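Local coordinates for possible adhesin (Caldicellulosiruptor kronotskyensis, PDB 4WA0), which probably mediates attachment of this extremely thermophilic bacterium to cellulose, as the C-terminal beta-helix domain of a tapirin, at residues 7-12 and 337-342; 20-25 and 328-333; 24-29 and 45-50; 257-262 and 288-293; 308-313 and 333-338. All blocks are in the same frame, centred on the assembly; numbering follows the deposited sequence.

Contact 1 (7-12 and 337-342)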
# COMPACT_ATOMS: atom_id res chain seq x y z
N PRO A 7 -9.48 -11.34 4.20
CA PRO A 7 -8.11 -11.49 3.75
C PRO A 7 -7.98 -12.14 2.37
O PRO A 7 -6.94 -12.02 1.67
CB PRO A 7 -7.47 -12.35 4.84
CG PRO A 7 -8.30 -12.16 6.07
CD PRO A 7 -9.70 -11.87 5.56
N LEU A 8 -9.01 -12.90 1.90
CA LEU A 8 -8.91 -13.50 0.57
C LEU A 8 -8.97 -12.50 -0.61
O LEU A 8 -8.62 -12.86 -1.74
CB LEU A 8 -9.95 -14.56 0.33
CG LEU A 8 -10.19 -15.62 1.39
CD1 LEU A 8 -11.27 -16.53 0.83
CD2 LEU A 8 -8.95 -16.40 1.77
N ASP A 9 -9.37 -11.27 -0.36
CA ASP A 9 -9.47 -10.19 -1.40
C ASP A 9 -8.19 -9.48 -1.63
O ASP A 9 -8.10 -8.45 -2.43
CB ASP A 9 -10.54 -9.21 -0.94
CG ASP A 9 -11.94 -9.86 -0.84
OD1 ASP A 9 -12.11 -10.89 -1.54
OD2 ASP A 9 -12.79 -9.43 0.01
N TYR A 10 -7.20 -9.91 -0.83
CA TYR A 10 -5.97 -9.18 -0.80
C TYR A 10 -4.91 -9.88 -1.60
O TYR A 10 -4.75 -11.10 -1.47
CB TYR A 10 -5.50 -8.94 0.66
CG TYR A 10 -6.31 -7.83 1.28
CD1 TYR A 10 -7.53 -8.12 1.85
CD2 TYR A 10 -5.91 -6.51 1.25
CE1 TYR A 10 -8.31 -7.13 2.38
CE2 TYR A 10 -6.68 -5.50 1.80
CZ TYR A 10 -7.90 -5.84 2.36
OH TYR A 10 -8.77 -4.90 2.89
N ALA A 11 -4.18 -9.13 -2.40
CA ALA A 11 -2.99 -9.64 -3.05
C ALA A 11 -1.95 -10.00 -1.97
O ALA A 11 -1.25 -11.07 -2.02
CB ALA A 11 -2.42 -8.65 -3.97
N ILE A 12 -1.82 -9.08 -1.00
CA ILE A 12 -0.92 -9.28 0.14
C ILE A 12 -1.70 -8.83 1.40
O ILE A 12 -2.10 -7.66 1.50
CB ILE A 12 0.38 -8.50 0.02
CG1 ILE A 12 1.15 -8.84 -1.24
CG2 ILE A 12 1.27 -8.75 1.23
CD1 ILE A 12 2.30 -7.94 -1.50
N TYR A 337 -2.69 -10.56 -8.69
CA TYR A 337 -3.74 -11.08 -7.81
C TYR A 337 -4.75 -11.98 -8.51
O TYR A 337 -5.24 -11.64 -9.60
CB TYR A 337 -4.49 -9.93 -7.15
CG TYR A 337 -5.71 -10.42 -6.37
CD1 TYR A 337 -5.55 -11.10 -5.18
CD2 TYR A 337 -6.99 -10.20 -6.81
CE1 TYR A 337 -6.65 -11.55 -4.47
CE2 TYR A 337 -8.09 -10.66 -6.11
CZ TYR A 337 -7.91 -11.37 -4.92
OH TYR A 337 -9.02 -11.81 -4.16
N GLN A 338 -5.11 -13.10 -7.87
CA GLN A 338 -6.25 -13.90 -8.32
C GLN A 338 -6.97 -14.40 -7.10
O GLN A 338 -6.33 -14.91 -6.18
CB GLN A 338 -5.78 -15.14 -9.06
CG GLN A 338 -4.94 -14.88 -10.28
CD GLN A 338 -5.79 -14.34 -11.44
OE1 GLN A 338 -7.04 -14.26 -11.35
NE2 GLN A 338 -5.12 -13.93 -12.50
N MSE A 339 -8.29 -14.30 -7.11
CA MSE A 339 -9.11 -14.83 -6.01
C MSE A 339 -9.03 -16.34 -6.01
O MSE A 339 -9.13 -16.97 -7.07
CB MSE A 339 -10.58 -14.43 -6.20
CG MSE A 339 -11.52 -15.04 -5.17
SE MSE A 339 -11.54 -13.96 -3.52
CE MSE A 339 -13.51 -14.03 -3.40
N PRO A 340 -8.86 -16.94 -4.81
CA PRO A 340 -8.92 -18.42 -4.83
C PRO A 340 -10.27 -18.93 -5.26
O PRO A 340 -11.30 -18.22 -5.09
CB PRO A 340 -8.62 -18.83 -3.38
CG PRO A 340 -8.37 -17.59 -2.62
CD PRO A 340 -8.67 -16.41 -3.46
N SER A 341 -10.28 -20.13 -5.80
CA SER A 341 -11.51 -20.82 -6.19
C SER A 341 -12.31 -21.12 -4.91
O SER A 341 -11.77 -21.16 -3.81
CB SER A 341 -11.22 -22.11 -6.88
OG SER A 341 -10.53 -22.99 -6.02
N PRO A 342 -13.59 -21.48 -5.06
CA PRO A 342 -14.40 -21.68 -3.86
C PRO A 342 -13.91 -22.81 -2.91
O PRO A 342 -13.87 -22.57 -1.69
CB PRO A 342 -15.82 -21.84 -4.40
CG PRO A 342 -15.79 -21.08 -5.71
CD PRO A 342 -14.41 -21.26 -6.27
O HOH W 1 -11.47 -10.81 -4.81
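Tyr-337 lies with its ring pointing into the 7-12 segment, and its hydroxyl end does the gripping. OH donates to Leu-8 O at 2.7 Å, in the plane of that carbonyl and on a lone pair, with a C=O...O angle of 132°. Leu-8 O lies at the ring edge, near its plane, as does a water that gives one hydrogen to Tyr-337 OH at 2.7 Å and another, weakly, to Asp-9 OD1. Over a face of the same ring lies the backbone: Met-339 N is 3.6 Å above the plane, offset toward the rim. Because CG is anti to the backbone N (chi1 173°), the near end of the ring runs past the corner of the other segment, where CD1 of Tyr-337 meets CA of Ala-11 at 3.6 Å. Pro-340 adds a looser apolar touch, its CD 4.4 Å from Leu-8 CB. Leu-8 is also covered by Ile-348 of helix 342-352, and Ser-341 stands at the N-cap position of that helix. Ala-11 and Ile-12 turn the corner of the first coil, while Tyr-337 ends the last strand before the C-terminal helix, so the contact is a seam between the first and last turns of a parallel beta-helix.

Contact 2 (20-25 and 328-333)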
# COMPACT_ATOMS: atom_id res chain seq x y z
N THR A 20 7.97 -5.10 2.70
CA THR A 20 8.10 -5.63 1.35
C THR A 20 9.57 -5.81 0.90
O THR A 20 10.54 -5.34 1.50
CB THR A 20 7.34 -4.83 0.29
OG1 THR A 20 8.02 -3.62 0.03
CG2 THR A 20 5.99 -4.47 0.76
N ASN A 21 9.70 -6.57 -0.18
CA ASN A 21 10.97 -6.72 -0.81
C ASN A 21 11.17 -5.61 -1.84
O ASN A 21 10.23 -4.87 -2.17
CB ASN A 21 11.07 -8.09 -1.51
CG ASN A 21 9.99 -8.35 -2.55
OD1 ASN A 21 8.83 -8.07 -2.34
ND2 ASN A 21 10.36 -9.03 -3.62
N LYS A 22 12.42 -5.42 -2.30
CA LYS A 22 12.67 -4.50 -3.44
C LYS A 22 12.15 -5.01 -4.77
O LYS A 22 11.99 -6.23 -5.03
CB LYS A 22 14.17 -4.32 -3.55
CG LYS A 22 14.70 -3.56 -2.30
CD LYS A 22 16.18 -3.53 -2.28
CE LYS A 22 16.79 -3.10 -0.97
NZ LYS A 22 16.63 -1.70 -0.60
N ASN A 23 11.78 -4.10 -5.64
CA ASN A 23 11.30 -4.47 -7.01
C ASN A 23 10.07 -5.38 -6.97
O ASN A 23 9.98 -6.40 -7.62
CB ASN A 23 12.45 -5.09 -7.76
CG ASN A 23 13.56 -4.06 -8.11
OD1 ASN A 23 13.38 -2.81 -8.13
ND2 ASN A 23 14.71 -4.57 -8.39
N LEU A 24 9.14 -5.03 -6.11
CA LEU A 24 7.88 -5.73 -5.98
C LEU A 24 6.90 -5.10 -6.94
O LEU A 24 6.67 -3.87 -6.87
CB LEU A 24 7.35 -5.60 -4.53
CG LEU A 24 5.92 -6.12 -4.25
CD1 LEU A 24 5.81 -7.62 -4.50
CD2 LEU A 24 5.41 -5.88 -2.84
N THR A 25 6.26 -5.93 -7.80
CA THR A 25 5.24 -5.49 -8.72
C THR A 25 3.94 -6.19 -8.36
O THR A 25 3.92 -7.44 -8.18
CB THR A 25 5.59 -5.81 -10.19
OG1 THR A 25 6.86 -5.30 -10.55
CG2 THR A 25 4.52 -5.30 -11.14
N ASN A 328 19.61 -12.29 -4.37
CA ASN A 328 20.02 -10.97 -4.90
C ASN A 328 18.89 -10.10 -4.41
O ASN A 328 17.76 -10.41 -4.75
CB ASN A 328 20.00 -11.08 -6.43
CG ASN A 328 19.75 -9.75 -7.16
OD1 ASN A 328 19.90 -8.65 -6.61
ND2 ASN A 328 19.36 -9.87 -8.44
N PRO A 329 19.17 -9.08 -3.58
CA PRO A 329 18.05 -8.38 -2.99
C PRO A 329 17.16 -7.73 -4.04
O PRO A 329 16.03 -7.41 -3.73
CB PRO A 329 18.70 -7.28 -2.10
CG PRO A 329 20.19 -7.41 -2.27
CD PRO A 329 20.41 -8.28 -3.45
N TYR A 330 17.67 -7.53 -5.27
CA TYR A 330 16.91 -6.91 -6.33
C TYR A 330 16.19 -7.88 -7.27
O TYR A 330 15.64 -7.45 -8.27
CB TYR A 330 17.83 -5.93 -7.14
CG TYR A 330 18.41 -4.87 -6.25
CD1 TYR A 330 17.62 -3.77 -5.86
CD2 TYR A 330 19.66 -5.03 -5.66
CE1 TYR A 330 18.12 -2.82 -4.94
CE2 TYR A 330 20.17 -4.10 -4.74
CZ TYR A 330 19.39 -2.98 -4.41
OH TYR A 330 19.79 -2.09 -3.42
N ALA A 331 16.19 -9.19 -6.96
CA ALA A 331 15.64 -10.20 -7.87
C ALA A 331 14.22 -9.81 -8.35
O ALA A 331 13.84 -9.91 -9.53
CB ALA A 331 15.67 -11.57 -7.18
N GLY A 332 13.43 -9.37 -7.38
CA GLY A 332 12.06 -8.92 -7.64
C GLY A 332 10.99 -10.01 -7.57
O GLY A 332 11.30 -11.21 -7.64
N LEU A 333 9.75 -9.57 -7.39
CA LEU A 333 8.60 -10.45 -7.36
C LEU A 333 7.53 -9.71 -8.14
O LEU A 333 7.26 -8.53 -7.83
CB LEU A 333 8.04 -10.67 -5.95
CG LEU A 333 6.71 -11.49 -5.85
CD1 LEU A 333 6.93 -12.92 -6.32
CD2 LEU A 333 6.19 -11.52 -4.41
O HOH W 2 13.47 -8.36 -4.58
O HOH W 3 14.54 -7.20 -1.46
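Tyr-330 presents its ring edge to Asn-23, whose ND2 lies in the ring plane with the amide turned 53° from it. That amide is held by a bond of its own: Asn-23 ND2 donates to Tyr-330 O at 3.0 Å, nearly straight at 164° and in the amide plane, and it also reaches Arg-65 O. Lys-22 comes at the ring obliquely, its CD 3.4 Å from Tyr-330 CE1, and carries on to salt bridges with Asp-61 and Asp-40; Tyr-330 OH bonds to the same Asp-61. A water also joins the two loops, giving hydrogens to Lys-22 O (2.6 Å) and Pro-329 O (2.9 Å) and accepting from Gly-332 N. Past Gly-332 the two chains fall into parallel pairing, with Leu-333 N bonded to Asn-23 O and Thr-25 N to Leu-333 O (2.8 Å). Leu-24 and Leu-333 then run side by side, CD1 of Leu-24 3.9 Å from CD2 of Leu-333. Here strand 24-27 takes its place between strand 333-337 and strand 44-47.

Contact 3 (24-29 and 45-50)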
# COMPACT_ATOMS: atom_id res chain seq x y z
N LEU A 24 9.14 -5.03 -6.11
CA LEU A 24 7.88 -5.73 -5.98
C LEU A 24 6.90 -5.10 -6.94
O LEU A 24 6.67 -3.87 -6.87
CB LEU A 24 7.35 -5.60 -4.53
CG LEU A 24 5.92 -6.12 -4.25
CD1 LEU A 24 5.81 -7.62 -4.50
CD2 LEU A 24 5.41 -5.88 -2.84
N THR A 25 6.26 -5.93 -7.80
CA THR A 25 5.24 -5.49 -8.72
C THR A 25 3.94 -6.19 -8.36
O THR A 25 3.92 -7.44 -8.18
CB THR A 25 5.59 -5.81 -10.19
OG1 THR A 25 6.86 -5.30 -10.55
CG2 THR A 25 4.52 -5.30 -11.14
N VAL A 26 2.90 -5.41 -8.13
CA VAL A 26 1.59 -6.01 -7.72
C VAL A 26 0.52 -5.45 -8.63
O VAL A 26 0.37 -4.22 -8.76
CB VAL A 26 1.19 -5.71 -6.27
CG1 VAL A 26 -0.16 -6.40 -5.93
CG2 VAL A 26 2.22 -6.14 -5.26
N GLU A 27 -0.25 -6.38 -9.23
CA GLU A 27 -1.33 -6.03 -10.12
C GLU A 27 -2.59 -6.60 -9.60
O GLU A 27 -2.70 -7.86 -9.49
CB GLU A 27 -1.00 -6.60 -11.53
CG GLU A 27 -2.12 -6.54 -12.56
CD GLU A 27 -2.42 -5.17 -13.10
OE1 GLU A 27 -1.71 -4.21 -12.85
OE2 GLU A 27 -3.41 -5.04 -13.84
N ASN A 28 -3.57 -5.72 -9.36
CA ASN A 28 -4.87 -6.05 -8.84
C ASN A 28 -4.91 -6.50 -7.39
O ASN A 28 -3.89 -6.66 -6.73
CB ASN A 28 -5.60 -7.06 -9.75
CG ASN A 28 -5.95 -6.45 -11.12
OD1 ASN A 28 -6.23 -5.24 -11.21
ND2 ASN A 28 -5.88 -7.24 -12.15
N GLY A 29 -6.12 -6.65 -6.88
CA GLY A 29 -6.33 -6.85 -5.46
C GLY A 29 -6.03 -5.65 -4.59
O GLY A 29 -5.79 -4.58 -5.08
N PHE A 45 2.82 -0.71 -8.06
CA PHE A 45 1.52 -1.28 -7.72
C PHE A 45 0.45 -0.69 -8.65
O PHE A 45 0.42 0.56 -8.93
CB PHE A 45 1.14 -0.91 -6.28
CG PHE A 45 2.02 -1.44 -5.17
CD1 PHE A 45 3.01 -2.41 -5.34
CD2 PHE A 45 1.81 -0.94 -3.88
CE1 PHE A 45 3.77 -2.84 -4.28
CE2 PHE A 45 2.57 -1.39 -2.83
CZ PHE A 45 3.53 -2.35 -3.02
N ASN A 46 -0.50 -1.52 -9.00
CA ASN A 46 -1.76 -1.07 -9.58
C ASN A 46 -2.84 -1.86 -8.83
O ASN A 46 -3.18 -2.99 -9.25
CB ASN A 46 -1.79 -1.35 -11.05
CG ASN A 46 -3.11 -0.94 -11.70
OD1 ASN A 46 -3.70 0.10 -11.36
ND2 ASN A 46 -3.54 -1.71 -12.71
N ILE A 47 -3.32 -1.31 -7.70
CA ILE A 47 -4.18 -1.99 -6.78
C ILE A 47 -5.38 -1.20 -6.39
O ILE A 47 -5.50 -0.01 -6.70
CB ILE A 47 -3.39 -2.42 -5.50
CG1 ILE A 47 -2.84 -1.19 -4.76
CG2 ILE A 47 -2.33 -3.45 -5.89
CD1 ILE A 47 -1.99 -1.50 -3.56
N ASP A 48 -6.32 -1.85 -5.71
CA ASP A 48 -7.53 -1.16 -5.32
C ASP A 48 -7.38 -0.41 -4.03
O ASP A 48 -7.82 0.74 -3.95
CB ASP A 48 -8.67 -2.15 -5.11
CG ASP A 48 -9.11 -2.86 -6.40
OD1 ASP A 48 -9.23 -2.22 -7.45
OD2 ASP A 48 -9.39 -4.09 -6.40
N ASN A 49 -6.80 -1.01 -3.01
CA ASN A 49 -6.67 -0.29 -1.76
C ASN A 49 -5.29 -0.64 -1.17
O ASN A 49 -4.82 -1.77 -1.39
CB ASN A 49 -7.70 -0.76 -0.78
CG ASN A 49 -9.13 -0.52 -1.25
OD1 ASN A 49 -9.65 0.60 -1.17
ND2 ASN A 49 -9.75 -1.56 -1.77
N LEU A 50 -4.76 0.27 -0.37
CA LEU A 50 -3.47 0.08 0.34
C LEU A 50 -3.64 0.56 1.78
O LEU A 50 -3.86 1.77 2.02
CB LEU A 50 -2.38 0.87 -0.38
CG LEU A 50 -0.98 0.95 0.18
CD1 LEU A 50 -0.41 -0.45 0.25
CD2 LEU A 50 -0.16 1.90 -0.64
O HOH W 4 -8.43 -5.81 -8.32
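Phe-45 opens the second segment by turning its ring edge to the neighbouring strand: Leu-24 CD2 lies near the ring plane, 3.7 Å from Phe-45 CE1, and Val-26 CG2 meets the same CE1 obliquely. Asn-46 comes next and is bonded to the first strand and its end through both backbone and side chain. Its backbone N donates to Val-26 O at 2.8 Å and its O receives Asn-28 N at the same length of 2.8 Å. The side chain leaves on the other face of the sheet, beside that of Glu-27. With CG anti to the backbone N (chi1 178°), ND2 reaches Glu-27 OE1 at 3.1 Å on the syn side, though 33° out of the carboxylate plane. Ile-47 turns inward again, its CG2 3.7 Å from Val-26 CG1. The same methyl lies against Asn-28 O, a buried carbonyl that has no polar partner in the model. The pairing carries on into the turn: Asp-48 N donates to Gly-29 O at 2.9 Å, and a water links Asp-48 OD2 to Gly-29 N. Arg-74 makes a salt bridge to Asp-48 OD1 and a hydrogen bond to Asn-28 OD1. Parallel pairing of successive coils, apolar inside and polar outside, continuing through an aligned turn, is the hallmark of the parallel beta-helix.

Contact 4 (257-262 and 288-293)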
# COMPACT_ATOMS: atom_id res chain seq x y z
N PRO A 257 -4.39 -25.35 -12.45
CA PRO A 257 -4.86 -25.67 -11.13
C PRO A 257 -4.52 -24.60 -10.11
O PRO A 257 -3.68 -23.69 -10.38
CB PRO A 257 -4.10 -26.93 -10.83
CG PRO A 257 -2.85 -26.76 -11.52
CD PRO A 257 -3.18 -26.10 -12.81
N GLN A 258 -5.27 -24.62 -9.03
CA GLN A 258 -5.01 -23.74 -7.92
C GLN A 258 -4.37 -24.56 -6.83
O GLN A 258 -4.70 -25.75 -6.65
CB GLN A 258 -6.28 -23.17 -7.35
CG GLN A 258 -7.10 -22.41 -8.35
CD GLN A 258 -7.74 -21.22 -7.76
OE1 GLN A 258 -7.55 -20.91 -6.57
NE2 GLN A 258 -8.45 -20.44 -8.62
N ILE A 259 -3.52 -23.91 -6.06
CA ILE A 259 -3.01 -24.63 -4.84
C ILE A 259 -2.74 -23.63 -3.71
O ILE A 259 -2.34 -22.46 -3.97
CB ILE A 259 -1.80 -25.46 -5.23
CG1 ILE A 259 -1.32 -26.39 -4.08
CG2 ILE A 259 -0.68 -24.57 -5.70
CD1 ILE A 259 -0.30 -27.39 -4.54
N VAL A 260 -3.07 -24.03 -2.49
CA VAL A 260 -2.67 -23.28 -1.33
C VAL A 260 -1.53 -24.04 -0.63
O VAL A 260 -1.65 -25.26 -0.40
CB VAL A 260 -3.84 -22.87 -0.41
CG1 VAL A 260 -4.58 -24.07 0.08
CG2 VAL A 260 -3.37 -22.01 0.75
N ILE A 261 -0.47 -23.29 -0.30
CA ILE A 261 0.63 -23.79 0.52
C ILE A 261 0.59 -23.14 1.87
O ILE A 261 0.53 -21.93 1.95
CB ILE A 261 1.96 -23.46 -0.18
CG1 ILE A 261 2.04 -24.05 -1.59
CG2 ILE A 261 3.19 -23.98 0.54
CD1 ILE A 261 1.75 -25.52 -1.78
N TYR A 262 0.68 -23.96 2.93
CA TYR A 262 0.64 -23.49 4.29
C TYR A 262 2.03 -23.75 4.90
O TYR A 262 2.53 -24.87 4.81
CB TYR A 262 -0.32 -24.28 5.10
CG TYR A 262 -1.79 -24.14 4.68
CD1 TYR A 262 -2.49 -23.07 5.04
CD2 TYR A 262 -2.44 -25.17 4.03
CE1 TYR A 262 -3.85 -22.93 4.67
CE2 TYR A 262 -3.78 -25.04 3.64
CZ TYR A 262 -4.46 -23.93 4.01
OH TYR A 262 -5.80 -23.77 3.69
N SER A 288 4.58 -19.83 -12.90
CA SER A 288 3.74 -19.08 -13.83
C SER A 288 2.69 -20.08 -14.41
O SER A 288 1.68 -19.71 -15.03
CB SER A 288 4.62 -18.41 -14.90
OG SER A 288 5.50 -19.37 -15.48
N THR A 289 2.95 -21.36 -14.17
CA THR A 289 2.10 -22.48 -14.54
C THR A 289 0.79 -22.71 -13.67
O THR A 289 0.10 -23.76 -13.87
CB THR A 289 3.01 -23.73 -14.41
OG1 THR A 289 3.83 -23.64 -13.22
CG2 THR A 289 3.96 -23.82 -15.59
N LEU A 290 0.45 -21.77 -12.74
CA LEU A 290 -0.26 -22.15 -11.51
C LEU A 290 -0.93 -21.00 -10.78
O LEU A 290 -0.40 -19.92 -10.76
CB LEU A 290 0.86 -22.70 -10.63
CG LEU A 290 0.66 -23.53 -9.42
CD1 LEU A 290 -0.24 -24.68 -9.82
CD2 LEU A 290 2.03 -24.00 -8.99
N GLN A 291 -2.10 -21.21 -10.20
CA GLN A 291 -2.60 -20.20 -9.32
C GLN A 291 -2.18 -20.57 -7.90
O GLN A 291 -2.58 -21.62 -7.39
CB GLN A 291 -4.08 -20.01 -9.37
CG GLN A 291 -4.47 -18.82 -8.51
CD GLN A 291 -5.90 -18.45 -8.61
OE1 GLN A 291 -6.51 -18.15 -7.60
NE2 GLN A 291 -6.45 -18.41 -9.84
N LEU A 292 -1.44 -19.69 -7.27
CA LEU A 292 -0.77 -20.05 -6.00
C LEU A 292 -1.10 -19.10 -4.87
O LEU A 292 -1.02 -17.91 -5.03
CB LEU A 292 0.74 -20.00 -6.25
CG LEU A 292 1.71 -20.31 -5.11
CD1 LEU A 292 1.64 -21.78 -4.71
CD2 LEU A 292 3.11 -19.99 -5.54
N HIS A 293 -1.44 -19.66 -3.70
CA HIS A 293 -1.75 -18.90 -2.51
C HIS A 293 -0.79 -19.38 -1.41
O HIS A 293 -0.79 -20.53 -1.10
CB HIS A 293 -3.19 -19.07 -2.13
CG HIS A 293 -4.10 -18.72 -3.25
ND1 HIS A 293 -4.42 -17.42 -3.53
CD2 HIS A 293 -4.66 -19.46 -4.24
CE1 HIS A 293 -5.14 -17.36 -4.64
NE2 HIS A 293 -5.28 -18.58 -5.09
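Ile-259 and Leu-292 run alongside each other in the same direction, with CG2 of Ile-259 3.8 Å from CD1 of Leu-292. The same Leu-292 CD1 takes Ile-261 CG1 at 3.9 Å. Toward the start of both segments, Leu-290 crosses Pro-257 at about a right angle, its CD1 3.7 Å from the ring atom CG of Pro-257. The two parallel chains that carry these side chains are joined by four backbone bonds, from Gln-291 N to Pro-257 O (2.9 Å) through to Ile-261 N to His-293 O (2.9 Å). The other face, which also holds Val-260, carries polar groups. Gln-258 OE1 comes to the edge of the His-293 ring, near its plane, 3.6 Å from NE2, with amide and ring turned 31° apart. What positions these two groups lies one shell out: Ser-341 N donates to Gln-258 OE1, Gln-254 OE1 bonds Gln-258 NE2, and Ser-313 OG bonds His-293 ND1. Ile-276 of helix 269-280 covers Ile-261, Leu-290 and Leu-292, and the same helix carries Glu-275, a magnesium ligand; the side chain of Ile-261 lies about 8 Å from the metal. On the Gln-258 and Val-260 side sits Ile-344 of helix 342-352, while strand 247-251 runs antiparallel along the outer edge of strand 258-263.

Contact 5 (308-313 and 333-338)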
# COMPACT_ATOMS: atom_id res chain seq x y z
N THR A 308 10.86 -13.62 -9.72
CA THR A 308 9.81 -14.63 -9.52
C THR A 308 8.53 -14.05 -9.97
O THR A 308 8.21 -12.93 -9.56
CB THR A 308 9.69 -15.01 -8.04
OG1 THR A 308 10.98 -15.43 -7.57
CG2 THR A 308 8.64 -16.08 -7.86
N ILE A 309 7.80 -14.79 -10.81
CA ILE A 309 6.47 -14.35 -11.25
C ILE A 309 5.43 -15.27 -10.67
O ILE A 309 5.56 -16.50 -10.89
CB ILE A 309 6.38 -14.42 -12.76
CG1 ILE A 309 7.43 -13.44 -13.28
CG2 ILE A 309 4.96 -14.08 -13.27
CD1 ILE A 309 7.67 -13.50 -14.76
N MSE A 310 4.42 -14.71 -10.02
CA MSE A 310 3.29 -15.53 -9.56
C MSE A 310 1.93 -14.93 -9.76
O MSE A 310 1.75 -13.72 -9.92
CB MSE A 310 3.45 -15.98 -8.09
CG MSE A 310 3.34 -14.88 -7.14
SE MSE A 310 3.65 -15.53 -5.26
CE MSE A 310 1.87 -16.08 -4.94
N ASN A 311 0.95 -15.82 -9.76
CA ASN A 311 -0.47 -15.47 -9.85
C ASN A 311 -1.19 -16.05 -8.66
O ASN A 311 -1.07 -17.24 -8.42
CB ASN A 311 -1.10 -16.11 -11.11
CG ASN A 311 -0.46 -15.59 -12.39
OD1 ASN A 311 -0.84 -14.54 -12.88
ND2 ASN A 311 0.45 -16.35 -12.95
N GLY A 312 -1.88 -15.23 -7.87
CA GLY A 312 -2.44 -15.64 -6.64
C GLY A 312 -2.48 -14.64 -5.53
O GLY A 312 -2.93 -13.51 -5.72
N SER A 313 -1.96 -15.03 -4.37
CA SER A 313 -1.93 -14.13 -3.24
C SER A 313 -1.00 -14.65 -2.17
O SER A 313 -0.61 -15.85 -2.17
CB SER A 313 -3.38 -13.90 -2.71
OG SER A 313 -3.88 -15.04 -1.99
N LEU A 333 9.75 -9.57 -7.39
CA LEU A 333 8.60 -10.45 -7.36
C LEU A 333 7.53 -9.71 -8.14
O LEU A 333 7.26 -8.53 -7.83
CB LEU A 333 8.04 -10.67 -5.95
CG LEU A 333 6.71 -11.49 -5.85
CD1 LEU A 333 6.93 -12.92 -6.32
CD2 LEU A 333 6.19 -11.52 -4.41
N THR A 334 6.88 -10.39 -9.07
CA THR A 334 5.69 -9.91 -9.72
C THR A 334 4.54 -10.77 -9.23
O THR A 334 4.64 -12.01 -9.31
CB THR A 334 5.82 -10.05 -11.24
OG1 THR A 334 6.78 -9.09 -11.70
CG2 THR A 334 4.57 -9.84 -11.93
N LEU A 335 3.53 -10.13 -8.68
CA LEU A 335 2.33 -10.77 -8.14
C LEU A 335 1.07 -10.21 -8.82
O LEU A 335 0.70 -9.04 -8.65
CB LEU A 335 2.27 -10.63 -6.63
CG LEU A 335 1.00 -11.08 -5.88
CD1 LEU A 335 0.73 -12.57 -6.12
CD2 LEU A 335 1.14 -10.75 -4.38
N LYS A 336 0.42 -11.08 -9.60
CA LYS A 336 -0.85 -10.75 -10.19
C LYS A 336 -1.89 -11.39 -9.31
O LYS A 336 -2.01 -12.62 -9.24
CB LYS A 336 -0.99 -11.30 -11.59
CG LYS A 336 -2.36 -11.02 -12.19
CD LYS A 336 -2.38 -9.78 -13.02
CE LYS A 336 -3.00 -9.98 -14.39
NZ LYS A 336 -4.47 -10.20 -14.37
N TYR A 337 -2.69 -10.56 -8.69
CA TYR A 337 -3.74 -11.08 -7.81
C TYR A 337 -4.75 -11.98 -8.51
O TYR A 337 -5.24 -11.64 -9.60
CB TYR A 337 -4.49 -9.93 -7.15
CG TYR A 337 -5.71 -10.42 -6.37
CD1 TYR A 337 -5.55 -11.10 -5.18
CD2 TYR A 337 -6.99 -10.20 -6.81
CE1 TYR A 337 -6.65 -11.55 -4.47
CE2 TYR A 337 -8.09 -10.66 -6.11
CZ TYR A 337 -7.91 -11.37 -4.92
OH TYR A 337 -9.02 -11.81 -4.16
N GLN A 338 -5.11 -13.10 -7.87
CA GLN A 338 -6.25 -13.90 -8.32
C GLN A 338 -6.97 -14.40 -7.10
O GLN A 338 -6.33 -14.91 -6.18
CB GLN A 338 -5.78 -15.14 -9.06
CG GLN A 338 -4.94 -14.88 -10.28
CD GLN A 338 -5.79 -14.34 -11.44
OE1 GLN A 338 -7.04 -14.26 -11.35
NE2 GLN A 338 -5.12 -13.93 -12.50
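Met-310, a selenomethionine, packs tightly against Leu-335 on the inner face. The two side chains lie alongside each other, with CG of Met-310 3.6 Å from CD1 of Leu-335. Met-310 owes this to a chi1 of 69°, which sets CG between its backbone N and carbonyl carbon. Leu-333 does the same duty one pair earlier, its side chain slanting across that of Thr-308, with CD1 of Leu-333 3.9 Å from CB of Thr-308. Met-310 also touches Leu-292 and Leu-294, and Leu-335 touches Ile-12, so this face looks into the interior of the beta-helix. The backbones that carry it are regular parallel strands, only 12° apart in direction, bonded from Thr-334 N to Thr-308 O (2.9 Å) and from Met-310 N to Thr-334 O (2.8 Å). Gly-312 then turns the corner on to the next face of the coil, and its own O still receives Gln-338 N at 3.1 Å. The outer face is looser. The side chain of Ile-309, exposed, comes no nearer to that of Thr-334 than 4.3 Å, CG1 to CB. Asn-311 crosses Lys-336 obliquely, with OD1 3.5 Å from CB of the lysine, but the end of Lys-336 leads away from strand 308-311, and the residue was modelled in two conformers; its side chain also touches Glu-27. Beyond the corner Gln-338 lays its CG beside Asn-311 CB.

Overall arrangement
Contact 3 lies deepest, about 8 Å from the centre of the chain, and contact 4 is also largely buried, though it sits some 23 Å out beside the magnesium site. Contacts 1, 2 and 5 are partly buried. Contacts 2, 3 and 5 belong to one parallel sheet, in which strand 333-337 stands between 308-311 and 24-27, with 44-47 beyond; Thr-25 O to Leu-335 N is a probable bond joining them. Contact 4 uses another face of the coil and meets contact 5 through His-293 and Ser-313. Backbone pairing rules contacts 3, 4 and 5. Where the last coil closes on the first, contact 1 is held by a side-chain hydroxyl and a water, and contact 2 mixes strand bonds with an amide bond and waters.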